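Local coordinates for tail lysozyme, putative (Geobacter sulfurreducens, PDB 2IA7), which is of unknown function but is probably a gp25-like component of the baseplate wedge of a phage-type contractile tail, at residues 113-116 and 117-120; 33-36 and 37-41. All coordinates share one frame; numbering follows the deposited sequence.

Contact 1: 113-116 and 117-120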
loop_
_atom_site.group_PDB
_atom_site.type_symbol
_atom_site.label_atom_id
_atom_site.label_comp_id
_atom_site.label_asym_id
_atom_site.label_seq_id
_atom_site.Cartn_x
_atom_site.Cartn_y
_atom_site.Cartn_z
ATOM N N TYR A 113 4.892 0.178 10.476
ATOM C CA TYR A 113 5.530 1.442 10.293
ATOM C C TYR A 113 5.591 2.235 11.593
ATOM O O TYR A 113 4.860 1.970 12.539
ATOM C CB TYR A 113 4.832 2.217 9.191
ATOM C CG TYR A 113 3.399 2.602 9.485
ATOM C CD1 TYR A 113 3.072 3.829 10.131
ATOM C CD2 TYR A 113 2.328 1.766 9.124
ATOM C CE1 TYR A 113 1.743 4.174 10.369
ATOM C CE2 TYR A 113 1.017 2.117 9.361
ATOM C CZ TYR A 113 0.713 3.335 9.953
ATOM O OH TYR A 113 -0.596 3.642 10.213
ATOM N N ARG A 114 6.513 3.177 11.607
ATOM C CA ARG A 114 6.748 4.119 12.727
ATOM C C ARG A 114 6.321 5.521 12.286
ATOM O O ARG A 114 6.678 5.996 11.206
ATOM C CB ARG A 114 8.241 4.125 13.101
ATOM C CG ARG A 114 8.596 5.044 14.234
ATOM C CD ARG A 114 10.084 4.934 14.564
ATOM N NE ARG A 114 10.879 5.457 13.480
ATOM C CZ ARG A 114 11.282 6.719 13.344
ATOM N NH1 ARG A 114 10.999 7.629 14.247
ATOM N NH2 ARG A 114 11.979 7.068 12.279
ATOM N N VAL A 115 5.455 6.173 13.061
ATOM C CA VAL A 115 5.122 7.569 12.848
ATOM C C VAL A 115 6.225 8.407 13.417
ATOM O O VAL A 115 6.532 8.312 14.590
ATOM C CB VAL A 115 3.758 7.931 13.478
ATOM C CG1 VAL A 115 3.483 9.426 13.353
ATOM C CG2 VAL A 115 2.650 7.147 12.732
ATOM N N ARG A 116 6.885 9.161 12.555
ATOM C CA ARG A 116 8.111 9.850 12.937
ATOM C C ARG A 116 7.843 10.872 14.024
ATOM O O ARG A 116 8.679 11.058 14.928
ATOM C CB ARG A 116 8.778 10.530 11.708
ATOM C CG ARG A 116 9.282 9.558 10.675
ATOM C CD ARG A 116 9.749 10.315 9.420
ATOM N NE ARG A 116 10.051 9.420 8.306
ATOM C CZ ARG A 116 11.148 8.681 8.216
ATOM N NH1 ARG A 116 12.066 8.738 9.170
ATOM N NH2 ARG A 116 11.307 7.850 7.189
ATOM N N SER A 117 6.721 11.584 13.961
ATOM C CA SER A 117 6.410 12.646 14.963
ATOM C C SER A 117 6.176 12.184 16.424
ATOM O O SER A 117 6.352 12.956 17.341
ATOM C CB SER A 117 5.190 13.478 14.570
ATOM O OG SER A 117 4.005 12.718 14.535
ATOM N N THR A 118 5.826 10.929 16.606
ATOM C CA THR A 118 5.546 10.330 17.889
ATOM C C THR A 118 6.406 9.123 18.261
ATOM O O THR A 118 6.331 8.673 19.405
ATOM C CB THR A 118 4.107 9.839 17.946
ATOM O OG1 THR A 118 3.943 8.826 16.917
ATOM C CG2 THR A 118 3.102 10.992 17.740
ATOM N N ASN A 119 7.191 8.613 17.313
ATOM C CA ASN A 119 7.912 7.353 17.469
ATOM C C ASN A 119 7.025 6.186 17.882
ATOM O O ASN A 119 7.492 5.242 18.467
ATOM C CB ASN A 119 9.083 7.520 18.432
ATOM C CG ASN A 119 10.285 8.152 17.761
ATOM O OD1 ASN A 119 10.649 7.748 16.671
ATOM N ND2 ASN A 119 10.891 9.173 18.395
ATOM N N THR A 120 5.752 6.223 17.520
ATOM C CA THR A 120 4.840 5.123 17.824
ATOM C C THR A 120 4.671 4.233 16.612
ATOM O O THR A 120 4.660 4.696 15.507
ATOM C CB THR A 120 3.453 5.613 18.249
ATOM O OG1 THR A 120 3.590 6.517 19.349
ATOM C CG2 THR A 120 2.608 4.445 18.678
#
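Arg114 and Asn119 reach out in parallel across a β-hairpin turn that links strand 106-115 to strand 120-129. From CB of Arg114 the chain runs with CG anti to the backbone N (chi1 -180°), which carries CG over the backbone of Asn119, 4.0 Å from its CA. CD then comes 3.6 Å from Asn119 OD1, and a bend at chi3 turns the guanidinium alongside the amide, the two planes only 29° apart. At the tip NH1 of Arg114 comes within 2.5 Å of Asn119 OD1, a hydrogen bond so short and bent that its exact length is doubtful; it meets the amide oxygen at the guanidinium edge. NE of Arg114 belongs instead to a salt bridge with Glu91 on the adjoining strand 90-98, so the same flat group joins the hairpin to its neighbour. A leucine in place of Arg114 would probably leave the amide of Asn119 freer to turn and the carboxylate of Glu91 without this positive mate.

Behind these tips the backbone closes the turn. Val115 N donates to Thr120 O at 3.0 Å and nearly straight (164° at the hydrogen), whereas Val115 O receives only weak bonds from the backbone N atoms of Thr118 and Asn119. Asn119 takes up a left-handed conformation, leading the chain back toward the sheet. Val115 packs against the turn: its CG1 touches Ser117 OG at 3.5 Å and Thr118 OG1 at 3.6 Å, and on the side of the fold it meets Phe122. That threonine hydroxyl also makes an ST turn, in which Thr118 OG1 accepts from Thr120 N at 3.2 Å.

Contact 2: 33-36 and 37-41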
loop_
_atom_site.group_PDB
_atom_site.type_symbol
_atom_site.label_atom_id
_atom_site.label_comp_id
_atom_site.label_asym_id
_atom_site.label_seq_id
_atom_site.Cartn_x
_atom_site.Cartn_y
_atom_site.Cartn_z
ATOM N N ASP A 33 -4.966 10.225 9.850
ATOM C CA ASP A 33 -4.708 10.765 8.506
ATOM C C ASP A 33 -3.625 9.983 7.757
ATOM O O ASP A 33 -3.733 9.821 6.579
ATOM C CB ASP A 33 -4.305 12.222 8.597
ATOM C CG ASP A 33 -4.244 12.904 7.243
ATOM O OD1 ASP A 33 -5.302 13.063 6.604
ATOM O OD2 ASP A 33 -3.165 13.310 6.804
ATOM N N ILE A 34 -2.582 9.536 8.468
ATOM C CA ILE A 34 -1.518 8.713 7.896
ATOM C C ILE A 34 -2.055 7.386 7.411
ATOM O O ILE A 34 -1.736 6.937 6.303
ATOM C CB ILE A 34 -0.389 8.528 8.921
ATOM C CG1 ILE A 34 0.374 9.842 9.036
ATOM C CG2 ILE A 34 0.560 7.377 8.498
ATOM C CD1 ILE A 34 1.332 9.853 10.219
ATOM N N ALA A 35 -2.871 6.711 8.234
ATOM C CA ALA A 35 -3.451 5.433 7.825
ATOM C C ALA A 35 -4.313 5.596 6.577
ATOM O O ALA A 35 -4.178 4.850 5.611
ATOM C CB ALA A 35 -4.261 4.825 8.948
ATOM N N GLU A 36 -5.098 6.669 6.550
ATOM C CA GLU A 36 -5.903 6.977 5.372
ATOM C C GLU A 36 -5.041 7.272 4.144
ATOM O O GLU A 36 -5.332 6.823 3.057
ATOM C CB GLU A 36 -6.831 8.135 5.690
ATOM C CG GLU A 36 -7.812 8.446 4.607
ATOM C CD GLU A 36 -8.691 9.615 4.985
ATOM O OE1 GLU A 36 -8.259 10.746 4.766
ATOM O OE2 GLU A 36 -9.788 9.385 5.525
ATOM N N SER A 37 -3.998 8.051 4.349
ATOM C CA SER A 37 -3.044 8.383 3.291
ATOM C C SER A 37 -2.390 7.125 2.668
ATOM O O SER A 37 -2.337 6.982 1.444
ATOM C CB SER A 37 -1.951 9.326 3.807
ATOM O OG SER A 37 -0.972 9.521 2.791
ATOM N N ILE A 38 -1.937 6.211 3.514
ATOM C CA ILE A 38 -1.428 4.936 3.077
ATOM C C ILE A 38 -2.452 4.227 2.181
ATOM O O ILE A 38 -2.124 3.804 1.067
ATOM C CB ILE A 38 -1.039 4.011 4.232
ATOM C CG1 ILE A 38 0.201 4.582 4.943
ATOM C CG2 ILE A 38 -0.687 2.637 3.719
ATOM C CD1 ILE A 38 0.467 3.908 6.315
ATOM N N ARG A 39 -3.680 4.199 2.607
ATOM C CA ARG A 39 -4.699 3.535 1.810
ATOM C C ARG A 39 -4.961 4.230 0.498
ATOM O O ARG A 39 -5.243 3.589 -0.507
ATOM C CB ARG A 39 -5.990 3.364 2.612
ATOM C CG ARG A 39 -5.842 2.454 3.831
ATOM C CD ARG A 39 -7.146 2.223 4.581
ATOM N NE ARG A 39 -7.796 3.395 5.180
ATOM C CZ ARG A 39 -7.684 3.812 6.448
ATOM N NH1 ARG A 39 -7.027 3.127 7.372
ATOM N NH2 ARG A 39 -8.399 4.864 6.818
ATOM N N ILE A 40 -4.969 5.565 0.514
ATOM C CA ILE A 40 -5.128 6.357 -0.718
ATOM C C ILE A 40 -4.022 6.085 -1.691
ATOM O O ILE A 40 -4.266 5.824 -2.861
ATOM C CB ILE A 40 -5.224 7.857 -0.429
ATOM C CG1 ILE A 40 -6.522 8.184 0.318
ATOM C CG2 ILE A 40 -5.166 8.681 -1.672
ATOM C CD1 ILE A 40 -6.505 9.552 0.984
ATOM N N ILE A 41 -2.797 6.127 -1.213
ATOM C CA ILE A 41 -1.655 5.920 -2.084
ATOM C C ILE A 41 -1.657 4.565 -2.760
ATOM O O ILE A 41 -1.495 4.462 -3.964
ATOM C CB ILE A 41 -0.324 6.096 -1.302
ATOM C CG1 ILE A 41 -0.193 7.529 -0.815
ATOM C CG2 ILE A 41 0.894 5.670 -2.158
ATOM C CD1 ILE A 41 0.694 7.675 0.384
HETATM O O HOH W 1 -10.761 6.800 6.149
#
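Glu36 and Arg39 share a water molecule: the water donates to Glu36 OE2 at 2.8 Å and accepts from Arg39 NH2 at 3.1 Å. The carboxylate and the guanidinium, 4.9 Å apart between OE2 of Glu36 and NH2 of Arg39, are bridged by the water and not in direct contact. The glutamate reaches it with its chain stretched out fully from CB to the carboxylate. Arg39 comes back along the helix instead, bent at chi3 (-62°), and lays one guanidinium face over the preceding turn. Under that face, toward its rim, sit the carbonyl oxygen of Ala35 and CA of Glu36, while the water lies at the edge, in the guanidinium plane. NH1 of Arg39 also meets CB of Ala35 at 3.6 Å, so the methyl group and the arginine tip pack together one turn apart.

Regular i to i+4 α-helical bonds run beneath these side chains; the straightest, Ile38 N to Ile34 O at 2.9 Å, makes 172° at the hydrogen. On the buried side Ile34 CG2 touches Ile38 CD1 at 4.1 Å. The exposed side uses the aliphatic part of the glutamate in the same spacing: CG of Glu36 touches CD1 of Ile40 at 4.0 Å.

The helix is thus amphipathic, and its sides have different neighbours. Ser37 OG is hydrogen-bonded to Glu87 and Asp33 forms a salt bridge with Arg89, both in the connection that follows helix 69-86. Ile38 and Ile41 pack on helix 69-86 at Leu83, and Ala35 and Ile38 meet Leu124 of strand 120-129, which places helix 30-42 against both helix 69-86 and the antiparallel sheet.

From the N terminus, contact 2 comes first, wholly within helix 30-42, where it closes successive helical turns and no longer loop. Helix 69-86 and strand 90-98 follow before strand 106-115 leads into contact 1, which closes the short hairpin loop to strand 120-129. The two lie in series, neither nested nor crossed, with centres about 15 Å apart. They nevertheless meet in the core: Tyr113 CE2 packs on Ile38 CD1 at 3.6 Å, and Val115 CG1 on Ile34 CD1 at 3.8 Å. Arg89, the salt-bridge partner already met in contact 2, also bonds by its backbone to Arg116, so helix and hairpin share the connection before strand 90-98.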